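Local coordinates for protein putative methyltransferase (Emericella variicolor, PDB 7DMB) that probably transfers a methyl group from S-adenosylmethionine as a trans-acting partner of the polyketide synthase in calbistrin biosynthesis, and binds S-adenosylhomocysteine in a Rossmann-like domain, at residues A[64-69]-A[99-104]; A[211-216]-A[230-235]; A[244-249]-A[255-260]. All coordinates share one frame; numbering follows the deposited sequence.

Contact 1 (A[64-69]-A[99-104]); sequences RMWVLC and ERFKQP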
loop_
_atom_site.group_PDB
_atom_site.type_symbol
_atom_site.label_atom_id
_atom_site.label_comp_id
_atom_site.label_asym_id
_atom_site.label_seq_id
_atom_site.Cartn_x
_atom_site.Cartn_y
_atom_site.Cartn_z
ATOM N N ARG A 64 6.196 -13.175 12.616
ATOM C CA ARG A 64 6.407 -14.563 13.005
ATOM C C ARG A 64 6.038 -15.515 11.878
ATOM O O ARG A 64 6.770 -16.478 11.601
ATOM C CB ARG A 64 5.579 -14.877 14.253
ATOM C CG ARG A 64 5.648 -16.331 14.694
ATOM C CD ARG A 64 4.704 -16.597 15.862
ATOM N NE ARG A 64 4.762 -17.983 16.308
ATOM C CZ ARG A 64 5.698 -18.471 17.119
ATOM N NH1 ARG A 64 6.668 -17.689 17.578
ATOM N NH2 ARG A 64 5.663 -19.750 17.471
ATOM N N MET A 65 4.923 -15.239 11.199
ATOM C CA MET A 65 4.431 -16.151 10.177
ATOM C C MET A 65 5.305 -16.122 8.935
ATOM O O MET A 65 5.682 -17.179 8.412
ATOM C CB MET A 65 2.998 -15.816 9.792
ATOM C CG MET A 65 2.495 -16.735 8.698
ATOM S SD MET A 65 2.148 -18.379 9.367
ATOM C CE MET A 65 1.675 -19.294 7.910
ATOM N N TRP A 66 5.602 -14.920 8.412
ATOM C CA TRP A 66 6.391 -14.891 7.187
ATOM C C TRP A 66 7.817 -15.337 7.452
ATOM O O TRP A 66 8.455 -15.882 6.552
ATOM C CB TRP A 66 6.327 -13.518 6.493
ATOM C CG TRP A 66 7.292 -12.443 6.963
ATOM C CD1 TRP A 66 6.980 -11.339 7.721
ATOM C CD2 TRP A 66 8.695 -12.336 6.667
ATOM N NE1 TRP A 66 8.099 -10.573 7.928
ATOM C CE2 TRP A 66 9.167 -11.162 7.296
ATOM C CE3 TRP A 66 9.601 -13.122 5.943
ATOM C CZ2 TRP A 66 10.502 -10.759 7.225
ATOM C CZ3 TRP A 66 10.941 -12.714 5.879
ATOM C CH2 TRP A 66 11.370 -11.548 6.514
ATOM N N VAL A 67 8.321 -15.164 8.678
ATOM C CA VAL A 67 9.639 -15.714 9.004
ATOM C C VAL A 67 9.602 -17.244 8.976
ATOM O O VAL A 67 10.529 -17.897 8.481
ATOM C CB VAL A 67 10.132 -15.190 10.370
ATOM C CG1 VAL A 67 11.319 -16.039 10.878
ATOM C CG2 VAL A 67 10.526 -13.710 10.282
ATOM N N LEU A 68 8.540 -17.837 9.520
ATOM C CA LEU A 68 8.396 -19.290 9.482
ATOM C C LEU A 68 8.332 -19.808 8.045
ATOM O O LEU A 68 9.044 -20.758 7.685
ATOM C CB LEU A 68 7.151 -19.709 10.263
ATOM C CG LEU A 68 7.234 -19.729 11.790
ATOM C CD1 LEU A 68 5.811 -19.644 12.396
ATOM C CD2 LEU A 68 7.937 -21.003 12.263
ATOM N N CYS A 69 7.460 -19.221 7.214
ATOM C CA CYS A 69 7.429 -19.603 5.800
ATOM C C CYS A 69 8.786 -19.414 5.126
ATOM O O CYS A 69 9.186 -20.247 4.305
ATOM C CB CYS A 69 6.372 -18.805 5.019
ATOM S SG CYS A 69 4.712 -18.675 5.803
ATOM N N GLU A 99 19.720 -15.823 7.096
ATOM C CA GLU A 99 20.887 -15.682 7.958
ATOM C C GLU A 99 20.609 -14.720 9.104
ATOM O O GLU A 99 21.116 -14.924 10.208
ATOM C CB GLU A 99 22.104 -15.231 7.137
ATOM C CG GLU A 99 22.556 -16.273 6.124
ATOM C CD GLU A 99 22.905 -17.616 6.783
ATOM O OE1 GLU A 99 23.639 -17.605 7.790
ATOM O OE2 GLU A 99 22.446 -18.678 6.302
ATOM N N ARG A 100 19.758 -13.707 8.883
ATOM C CA ARG A 100 19.436 -12.756 9.946
ATOM C C ARG A 100 18.579 -13.375 11.053
ATOM O O ARG A 100 18.659 -12.934 12.209
ATOM C CB ARG A 100 18.719 -11.529 9.370
ATOM C CG ARG A 100 19.580 -10.551 8.576
ATOM C CD ARG A 100 18.734 -9.336 8.151
ATOM N NE ARG A 100 18.340 -8.485 9.282
ATOM C CZ ARG A 100 17.349 -7.590 9.256
ATOM N NH1 ARG A 100 16.628 -7.405 8.153
ATOM N NH2 ARG A 100 17.084 -6.860 10.332
ATOM N N PHE A 101 17.744 -14.369 10.727
ATOM C CA PHE A 101 16.922 -15.027 11.747
ATOM C C PHE A 101 17.777 -15.756 12.780
ATOM O O PHE A 101 17.372 -15.891 13.938
ATOM C CB PHE A 101 15.976 -16.060 11.126
ATOM C CG PHE A 101 15.122 -15.551 10.005
ATOM C CD1 PHE A 101 14.769 -14.223 9.913
ATOM C CD2 PHE A 101 14.650 -16.434 9.053
ATOM C CE1 PHE A 101 13.975 -13.768 8.868
ATOM C CE2 PHE A 101 13.856 -16.003 8.023
ATOM C CZ PHE A 101 13.510 -14.659 7.927
ATOM N N LYS A 102 18.928 -16.273 12.374
ATOM C CA LYS A 102 19.818 -17.035 13.248
ATOM C C LYS A 102 20.700 -16.153 14.128
ATOM O O LYS A 102 21.502 -16.681 14.908
ATOM C CB LYS A 102 20.678 -17.958 12.397
ATOM C CG LYS A 102 19.828 -18.797 11.467
ATOM C CD LYS A 102 20.646 -19.793 10.670
ATOM C CE LYS A 102 21.387 -19.100 9.562
ATOM N NZ LYS A 102 22.657 -19.802 9.252
ATOM N N GLN A 103 20.573 -14.831 14.013
ATOM C CA GLN A 103 21.176 -13.817 14.854
ATOM C C GLN A 103 20.139 -13.259 15.831
ATOM O O GLN A 103 18.938 -13.256 15.535
ATOM C CB GLN A 103 21.751 -12.673 14.005
ATOM C CG GLN A 103 22.992 -13.053 13.211
ATOM C CD GLN A 103 24.139 -13.523 14.107
ATOM O OE1 GLN A 103 24.498 -12.856 15.082
ATOM N NE2 GLN A 103 24.714 -14.680 13.777
ATOM N N PRO A 104 20.566 -12.794 17.005
ATOM C CA PRO A 104 19.613 -12.246 17.980
ATOM C C PRO A 104 18.964 -10.954 17.504
ATOM O O PRO A 104 19.427 -10.291 16.576
ATOM C CB PRO A 104 20.479 -11.997 19.220
ATOM C CG PRO A 104 21.889 -11.939 18.690
ATOM C CD PRO A 104 21.909 -12.940 17.584
#
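Val-67 and Phe-101 mark the nearest approach of the two backbones, their CA atoms 7.8 Å apart, where the middle of helix 56-79 faces the C-terminal part of helix 85-101. The spacing is bridged mainly by side chains, with Phe-101 reaching across and Val-67 coming to meet it from the opposite direction. The CG1 methyl of Val-67 sits almost exactly on the ring normal of Phe-101, 3.7 Å from the centroid and only 5° off it, a well-centred CH-pi contact. Its placement follows from the torsion of Val-67, which sets CG1 anti to the backbone N (chi1 165°). The second methyl, Val-67 CG2, turns to the far end of the same ring and lies 3.7 Å from Phe-101 CE1. A beta-branched residue suits this place because its two methyls cover the centre and the rim of one aromatic ring at once. Trp-66 meets Phe-101 differently. The rim of Phe-101 is directed at the six-membered ring of Trp-66 in an offset edge-to-face pair, the planes at 67° and the centroids 5.8 Å apart. The closest atoms are Trp-66 CZ3 and Phe-101 CZ, at 3.8 Å. Phe-101, with no polar group on its ring, is buried with Val-67 over one face and Trp-66 at its edge, and it also meets Tyr-106 edge-to-face. Helix 112-117 adds Val-116 against Phe-101, while Tyr-319 and Phe-322 of helix 319-324 pack on Trp-66; the contact therefore joins two successive helices within a mainly helical neighbourhood, away from the S-adenosylhomocysteine pocket.

Contact 2 (A[211-216]-A[230-235]); sequences GTTARV and SSYVFT. With SAH (S-adenosyl-L-homocysteine), chain C.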
loop_
_atom_site.group_PDB
_atom_site.type_symbol
_atom_site.label_atom_id
_atom_site.label_comp_id
_atom_site.label_asym_id
_atom_site.label_seq_id
_atom_site.Cartn_x
_atom_site.Cartn_y
_atom_site.Cartn_z
ATOM N N GLY A 211 -9.460 -1.035 -1.726
ATOM C CA GLY A 211 -9.306 -0.995 -0.278
ATOM C C GLY A 211 -9.332 0.415 0.275
ATOM O O GLY A 211 -9.968 0.688 1.294
ATOM N N THR A 212 -8.643 1.335 -0.398
ATOM C CA THR A 212 -8.674 2.725 0.034
ATOM C C THR A 212 -9.925 3.447 -0.469
ATOM O O THR A 212 -10.480 4.293 0.244
ATOM C CB THR A 212 -7.397 3.428 -0.424
ATOM O OG1 THR A 212 -6.270 2.773 0.170
ATOM C CG2 THR A 212 -7.413 4.888 -0.000
ATOM N N THR A 213 -10.394 3.114 -1.674
ATOM C CA THR A 213 -11.651 3.674 -2.166
ATOM C C THR A 213 -12.771 3.531 -1.142
ATOM O O THR A 213 -13.574 4.454 -0.947
ATOM C CB THR A 213 -12.053 2.980 -3.465
ATOM O OG1 THR A 213 -10.878 2.650 -4.214
ATOM C CG2 THR A 213 -12.979 3.880 -4.313
ATOM N N ALA A 214 -12.840 2.367 -0.485
ATOM C CA ALA A 214 -13.910 2.081 0.469
ATOM C C ALA A 214 -13.862 3.007 1.674
ATOM O O ALA A 214 -14.907 3.499 2.118
ATOM C CB ALA A 214 -13.827 0.628 0.929
ATOM N N ARG A 215 -12.667 3.224 2.245
ATOM C CA ARG A 215 -12.562 4.168 3.353
ATOM C C ARG A 215 -12.926 5.588 2.914
ATOM O O ARG A 215 -13.589 6.322 3.656
ATOM C CB ARG A 215 -11.161 4.164 3.958
ATOM C CG ARG A 215 -10.354 2.856 4.024
ATOM C CD ARG A 215 -11.117 1.620 4.435
ATOM N NE ARG A 215 -12.067 1.866 5.504
ATOM C CZ ARG A 215 -13.131 1.103 5.723
ATOM N NH1 ARG A 215 -13.350 0.043 4.930
ATOM N NH2 ARG A 215 -13.969 1.415 6.716
ATOM N N VAL A 216 -12.494 5.989 1.715
ATOM C CA VAL A 216 -12.659 7.368 1.262
ATOM C C VAL A 216 -14.138 7.685 1.062
ATOM O O VAL A 216 -14.600 8.774 1.416
ATOM C CB VAL A 216 -11.825 7.601 -0.020
ATOM C CG1 VAL A 216 -12.257 8.887 -0.767
ATOM C CG2 VAL A 216 -10.311 7.659 0.318
ATOM N N SER A 230 -18.823 15.771 -6.086
ATOM C CA SER A 230 -19.579 15.807 -7.328
ATOM C C SER A 230 -19.272 14.611 -8.214
ATOM O O SER A 230 -20.141 14.160 -8.968
ATOM C CB SER A 230 -19.294 17.118 -8.090
ATOM O OG SER A 230 -17.913 17.255 -8.414
ATOM N N SER A 231 -18.067 14.061 -8.099
ATOM C CA SER A 231 -17.571 13.110 -9.076
ATOM C C SER A 231 -16.412 12.351 -8.438
ATOM O O SER A 231 -15.475 12.972 -7.922
ATOM C CB SER A 231 -17.122 13.860 -10.341
ATOM O OG SER A 231 -16.622 13.003 -11.339
ATOM N N TYR A 232 -16.479 11.022 -8.463
ATOM C CA TYR A 232 -15.353 10.173 -8.072
ATOM C C TYR A 232 -14.891 9.403 -9.302
ATOM O O TYR A 232 -15.625 8.552 -9.813
ATOM C CB TYR A 232 -15.741 9.217 -6.938
ATOM C CG TYR A 232 -14.561 8.594 -6.214
ATOM C CD1 TYR A 232 -14.258 8.961 -4.909
ATOM C CD2 TYR A 232 -13.745 7.647 -6.839
ATOM C CE1 TYR A 232 -13.182 8.415 -4.242
ATOM C CE2 TYR A 232 -12.649 7.096 -6.173
ATOM C CZ TYR A 232 -12.379 7.477 -4.871
ATOM O OH TYR A 232 -11.307 6.943 -4.183
ATOM N N VAL A 233 -13.680 9.690 -9.775
ATOM C CA VAL A 233 -13.083 8.957 -10.890
ATOM C C VAL A 233 -12.195 7.860 -10.301
ATOM O O VAL A 233 -11.122 8.124 -9.759
ATOM C CB VAL A 233 -12.312 9.880 -11.836
ATOM C CG1 VAL A 233 -11.807 9.087 -13.017
ATOM C CG2 VAL A 233 -13.211 11.059 -12.303
ATOM N N PHE A 234 -12.681 6.624 -10.378
ATOM C CA PHE A 234 -11.952 5.421 -9.981
ATOM C C PHE A 234 -11.078 4.985 -11.151
ATOM O O PHE A 234 -11.601 4.654 -12.221
ATOM C CB PHE A 234 -12.968 4.339 -9.603
ATOM C CG PHE A 234 -12.379 3.030 -9.091
ATOM C CD1 PHE A 234 -12.529 2.669 -7.763
ATOM C CD2 PHE A 234 -11.754 2.131 -9.950
ATOM C CE1 PHE A 234 -12.025 1.457 -7.284
ATOM C CE2 PHE A 234 -11.253 0.923 -9.485
ATOM C CZ PHE A 234 -11.381 0.586 -8.150
ATOM N N THR A 235 -9.755 5.017 -10.981
ATOM C CA THR A 235 -8.870 4.598 -12.062
ATOM C C THR A 235 -7.875 3.557 -11.580
ATOM O O THR A 235 -7.575 3.430 -10.386
ATOM C CB THR A 235 -8.098 5.772 -12.723
ATOM O OG1 THR A 235 -7.092 6.291 -11.837
ATOM C CG2 THR A 235 -9.060 6.883 -13.132
HETATM N N SAH C . -4.912 0.587 -4.281
HETATM C CA SAH C . -4.698 -0.887 -4.291
HETATM C CB SAH C . -3.502 -1.296 -3.426
HETATM C CG SAH C . -2.174 -1.129 -4.134
HETATM S SD SAH C . -1.897 -2.311 -5.488
HETATM C C SAH C . -5.965 -1.584 -3.788
HETATM O O SAH C . -6.313 -2.613 -4.404
HETATM O OXT SAH C . -6.567 -1.057 -2.822
HETATM C "C5'" SAH C . -1.283 -1.209 -6.788
HETATM C "C4'" SAH C . -2.346 -0.901 -7.821
HETATM O "O4'" SAH C . -1.847 0.125 -8.714
HETATM C "C3'" SAH C . -2.725 -2.096 -8.698
HETATM O "O3'" SAH C . -4.141 -2.191 -8.779
HETATM C "C2'" SAH C . -2.057 -1.772 -10.039
HETATM O "O2'" SAH C . -2.722 -2.287 -11.173
HETATM C "C1'" SAH C . -2.086 -0.250 -10.048
HETATM N N9 SAH C . -1.034 0.333 -10.875
HETATM C C8 SAH C . 0.220 -0.191 -11.060
HETATM N N7 SAH C . 0.979 0.533 -11.842
HETATM C C5 SAH C . 0.173 1.598 -12.211
HETATM C C6 SAH C . 0.404 2.714 -13.039
HETATM N N6 SAH C . 1.552 2.936 -13.670
HETATM N N1 SAH C . -0.614 3.596 -13.196
HETATM C C2 SAH C . -1.768 3.361 -12.559
HETATM N N3 SAH C . -2.095 2.352 -11.756
HETATM C C4 SAH C . -1.073 1.489 -11.618
#
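Thr-213 reaches from helix 211-220 toward two aromatic rings of strand 229-236, Tyr-232 and Phe-234. Its CB already lies 4.1 Å from Tyr-232 OH, and there the side chain forks. The methyl Thr-213 CG2, anti to the backbone N, approaches Tyr-232 OH to 3.5 Å and also touches CD1 of Phe-234, so that one methyl touches both residues. The other branch, Thr-213 OG1, passes 3.5 Å from Phe-234 CE1, but its polar partner is Glu-204, whose OE1 is hydrogen-bonded to Thr-213 OG1 and to Tyr-232 OH alike. Threonine fits because one small side chain offers a methyl to the rings and a hydroxyl to the carboxylate of Glu-204, which in turn fixes the ends of both side chains. One turn further on, Val-216 CG1 comes to the edge of the Tyr-232 ring, near its plane, 3.6 Å from CE1. Tyrosine is apt here, since its ring packs among the apolar groups while its hydroxyl extends to Glu-204.

At the start of the helix segment, the amide of Gly-211 donates to SAH OXT over 3.1 Å with a bent N-H...O angle of 138°. Gly-211 is the last glycine of what looks like a GxGxxG pattern, and lacking a side chain it probably lets the ligand carboxylate come close. The axes of segments 211-216 and 231-235 run nearly antiparallel, at 167°, as expected for the helix and second strand of a beta-alpha-beta unit. Strand 200-205 begins that unit and contributes Glu-204, whereas Phe-249 and Ala-245, from the region of helix 242-248, pack against Phe-234.

Contact 3 (A[244-249]-A[255-260]); sequences SAKRRF and VEYRAL. With SAH (S-adenosyl-L-homocysteine), chain C.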
loop_
_atom_site.group_PDB
_atom_site.type_symbol
_atom_site.label_atom_id
_atom_site.label_comp_id
_atom_site.label_asym_id
_atom_site.label_seq_id
_atom_site.Cartn_x
_atom_site.Cartn_y
_atom_site.Cartn_z
ATOM N N SER A 244 -15.534 -5.811 -10.532
ATOM C CA SER A 244 -15.720 -6.077 -9.112
ATOM C C SER A 244 -15.856 -4.785 -8.316
ATOM O O SER A 244 -16.603 -4.726 -7.330
ATOM C CB SER A 244 -14.554 -6.924 -8.588
ATOM O OG SER A 244 -14.371 -6.702 -7.199
ATOM N N ALA A 245 -15.173 -3.727 -8.749
ATOM C CA ALA A 245 -15.278 -2.474 -8.022
ATOM C C ALA A 245 -16.629 -1.812 -8.272
ATOM O O ALA A 245 -17.173 -1.149 -7.379
ATOM C CB ALA A 245 -14.123 -1.547 -8.397
ATOM N N LYS A 246 -17.206 -2.015 -9.456
ATOM C CA LYS A 246 -18.565 -1.529 -9.683
ATOM C C LYS A 246 -19.568 -2.251 -8.787
ATOM O O LYS A 246 -20.566 -1.648 -8.374
ATOM C CB LYS A 246 -18.946 -1.682 -11.157
ATOM C CG LYS A 246 -18.386 -0.596 -12.084
ATOM C CD LYS A 246 -18.526 -1.014 -13.543
ATOM C CE LYS A 246 -18.334 0.163 -14.474
ATOM N NZ LYS A 246 -17.933 -0.266 -15.833
ATOM N N ARG A 247 -19.320 -3.535 -8.480
ATOM C CA ARG A 247 -20.116 -4.240 -7.477
ATOM C C ARG A 247 -19.858 -3.673 -6.086
ATOM O O ARG A 247 -20.798 -3.299 -5.370
ATOM C CB ARG A 247 -19.798 -5.746 -7.481
ATOM C CG ARG A 247 -20.335 -6.563 -8.644
ATOM C CD ARG A 247 -19.639 -7.952 -8.683
ATOM N NE ARG A 247 -18.817 -8.200 -9.887
ATOM C CZ ARG A 247 -17.644 -8.838 -9.878
ATOM N NH1 ARG A 247 -17.134 -9.290 -8.733
ATOM N NH2 ARG A 247 -16.966 -9.034 -11.010
ATOM N N ARG A 248 -18.578 -3.623 -5.679
ATOM C CA ARG A 248 -18.226 -3.167 -4.335
ATOM C C ARG A 248 -18.781 -1.775 -4.036
ATOM O O ARG A 248 -19.208 -1.502 -2.908
ATOM C CB ARG A 248 -16.708 -3.179 -4.156
ATOM C CG ARG A 248 -16.243 -2.568 -2.844
ATOM C CD ARG A 248 -14.786 -2.860 -2.598
ATOM N NE ARG A 248 -14.427 -2.762 -1.189
ATOM C CZ ARG A 248 -13.225 -3.065 -0.715
ATOM N NH1 ARG A 248 -12.276 -3.462 -1.545
ATOM N NH2 ARG A 248 -12.976 -2.967 0.581
ATOM N N PHE A 249 -18.803 -0.886 -5.035
ATOM C CA PHE A 249 -19.246 0.493 -4.839
ATOM C C PHE A 249 -20.535 0.796 -5.588
ATOM O O PHE A 249 -20.773 1.934 -6.003
ATOM C CB PHE A 249 -18.138 1.459 -5.231
ATOM C CG PHE A 249 -16.841 1.148 -4.542
ATOM C CD1 PHE A 249 -16.768 1.176 -3.158
ATOM C CD2 PHE A 249 -15.724 0.750 -5.268
ATOM C CE1 PHE A 249 -15.597 0.868 -2.500
ATOM C CE2 PHE A 249 -14.540 0.436 -4.618
ATOM C CZ PHE A 249 -14.475 0.499 -3.231
ATOM N N VAL A 255 -19.839 7.768 -9.664
ATOM C CA VAL A 255 -18.524 7.148 -9.781
ATOM C C VAL A 255 -18.294 6.780 -11.244
ATOM O O VAL A 255 -19.188 6.233 -11.899
ATOM C CB VAL A 255 -18.406 5.918 -8.860
ATOM C CG1 VAL A 255 -16.966 5.412 -8.791
ATOM C CG2 VAL A 255 -18.924 6.256 -7.460
ATOM N N GLU A 256 -17.110 7.102 -11.768
ATOM C CA GLU A 256 -16.688 6.626 -13.079
ATOM C C GLU A 256 -15.508 5.674 -12.931
ATOM O O GLU A 256 -14.762 5.720 -11.945
ATOM C CB GLU A 256 -16.304 7.782 -14.011
ATOM C CG GLU A 256 -17.440 8.765 -14.245
ATOM C CD GLU A 256 -17.011 9.952 -15.085
ATOM O OE1 GLU A 256 -16.465 9.734 -16.193
ATOM O OE2 GLU A 256 -17.209 11.102 -14.624
ATOM N N TYR A 257 -15.337 4.821 -13.936
ATOM C CA TYR A 257 -14.345 3.745 -13.904
ATOM C C TYR A 257 -13.578 3.791 -15.227
ATOM O O TYR A 257 -14.094 3.376 -16.267
ATOM C CB TYR A 257 -15.029 2.397 -13.674
ATOM C CG TYR A 257 -15.832 2.328 -12.377
ATOM C CD1 TYR A 257 -15.333 1.657 -11.280
ATOM C CD2 TYR A 257 -17.087 2.938 -12.255
ATOM C CE1 TYR A 257 -16.041 1.581 -10.099
ATOM C CE2 TYR A 257 -17.803 2.877 -11.071
ATOM C CZ TYR A 257 -17.272 2.187 -9.994
ATOM O OH TYR A 257 -17.949 2.088 -8.794
ATOM N N ARG A 258 -12.352 4.310 -15.189
ATOM C CA ARG A 258 -11.603 4.646 -16.389
ATOM C C ARG A 258 -10.147 4.232 -16.206
ATOM O O ARG A 258 -9.581 4.410 -15.123
ATOM C CB ARG A 258 -11.695 6.155 -16.687
ATOM C CG ARG A 258 -13.138 6.733 -16.811
ATOM C CD ARG A 258 -13.135 8.273 -17.070
ATOM N NE ARG A 258 -12.322 8.626 -18.230
ATOM C CZ ARG A 258 -11.815 9.829 -18.474
ATOM N NH1 ARG A 258 -12.020 10.833 -17.636
ATOM N NH2 ARG A 258 -11.079 10.024 -19.562
ATOM N N ALA A 259 -9.537 3.681 -17.255
ATOM C CA ALA A 259 -8.142 3.261 -17.143
ATOM C C ALA A 259 -7.213 4.471 -17.151
ATOM O O ALA A 259 -7.512 5.505 -17.758
ATOM C CB ALA A 259 -7.763 2.310 -18.280
ATOM N N LEU A 260 -6.075 4.339 -16.463
ATOM C CA LEU A 260 -5.090 5.414 -16.404
ATOM C C LEU A 260 -3.746 4.864 -15.951
ATOM O O LEU A 260 -3.654 4.181 -14.919
ATOM C CB LEU A 260 -5.526 6.532 -15.462
ATOM C CG LEU A 260 -4.419 7.556 -15.204
ATOM C CD1 LEU A 260 -4.096 8.297 -16.504
ATOM C CD2 LEU A 260 -4.817 8.544 -14.132
HETATM N N SAH C . -4.912 0.587 -4.281
HETATM C CA SAH C . -4.698 -0.887 -4.291
HETATM C CB SAH C . -3.502 -1.296 -3.426
HETATM C CG SAH C . -2.174 -1.129 -4.134
HETATM S SD SAH C . -1.897 -2.311 -5.488
HETATM C C SAH C . -5.965 -1.584 -3.788
HETATM O O SAH C . -6.313 -2.613 -4.404
HETATM O OXT SAH C . -6.567 -1.057 -2.822
HETATM C "C5'" SAH C . -1.283 -1.209 -6.788
HETATM C "C4'" SAH C . -2.346 -0.901 -7.821
HETATM O "O4'" SAH C . -1.847 0.125 -8.714
HETATM C "C3'" SAH C . -2.725 -2.096 -8.698
HETATM O "O3'" SAH C . -4.141 -2.191 -8.779
HETATM C "C2'" SAH C . -2.057 -1.772 -10.039
HETATM O "O2'" SAH C . -2.722 -2.287 -11.173
HETATM C "C1'" SAH C . -2.086 -0.250 -10.048
HETATM N N9 SAH C . -1.034 0.333 -10.875
HETATM C C8 SAH C . 0.220 -0.191 -11.060
HETATM N N7 SAH C . 0.979 0.533 -11.842
HETATM C C5 SAH C . 0.173 1.598 -12.211
HETATM C C6 SAH C . 0.404 2.714 -13.039
HETATM N N6 SAH C . 1.552 2.936 -13.670
HETATM N N1 SAH C . -0.614 3.596 -13.196
HETATM C C2 SAH C . -1.768 3.361 -12.559
HETATM N N3 SAH C . -2.095 2.352 -11.756
HETATM C C4 SAH C . -1.073 1.489 -11.618
HETATM O O HOH W 1 -15.784 1.375 -17.579
HETATM O O HOH W 2 -20.799 2.670 -8.438
#
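Tyr-257 and Lys-246 meet in the second beta-alpha-beta unit of the Rossmann-like methyltransferase fold, where helix 242-248 covers strand 255-259 at one edge of the seven-stranded sheet. Over one face of the Tyr-257 ring sits CG of Lys-246, 3.5 Å from the centroid and 6° off the normal, a CH-pi contact. Lys-246 CG lies anti to its own carbonyl carbon (chi1 -79°), and from there the chain runs extended, so that CE passes near Tyr-257 CD2 as well. A lysine serves this partly open site: its methylenes lie over the ring while its ammonium group reaches solvent. Ala-245 CB approaches CE1 of the same Tyr-257 ring at 4.0 Å; its small side chain leaves room for the ring. At the phenol end, Phe-249 CB lies 3.6 Å from Tyr-257 OH, which stands near the edge of the Phe-249 ring.

Further out, Phe-234 meets the Tyr-257 ring, and Phe-249, where the chain leaves helical geometry, packs on Thr-213, Ala-214 and Phe-217. The end of Arg-248 is drawn off to a salt bridge with Asp-178 and a hydrogen bond to the carbonyl of Thr-209. Beyond strand 255-259, Leu-260 O comes 3.1 Å from SAH C2, so the chain here borders the adenine.

One water links helix and strand, accepting from Lys-246 NZ and donating to Tyr-257 O; a second lies at the edge of the phenol ring, in its plane, 2.9 Å from Tyr-257 OH.

How the contacts relate
Contacts 2 and 3 belong to consecutive beta-alpha-beta units of the methyltransferase domain, and their centres are 8 Å apart. Strands 229-236 and 255-259 are neighbours in one sheet, joined by probable hydrogen bonds from Phe-234 N to Glu-256 O (2.8 Å) and from Glu-256 N to Tyr-232 O (2.9 Å). On the helix side, Thr-213 CB packs on Phe-249 CZ at 3.5 Å. Both contacts reach the ligand at different ends: contact 2 meets its carboxylate, contact 3 its adenine. Contact 1 lies on the opposite side of the chain's centre, its own centre 38 Å from that of contact 2 and 40 Å from that of contact 3, in a separate group of helices.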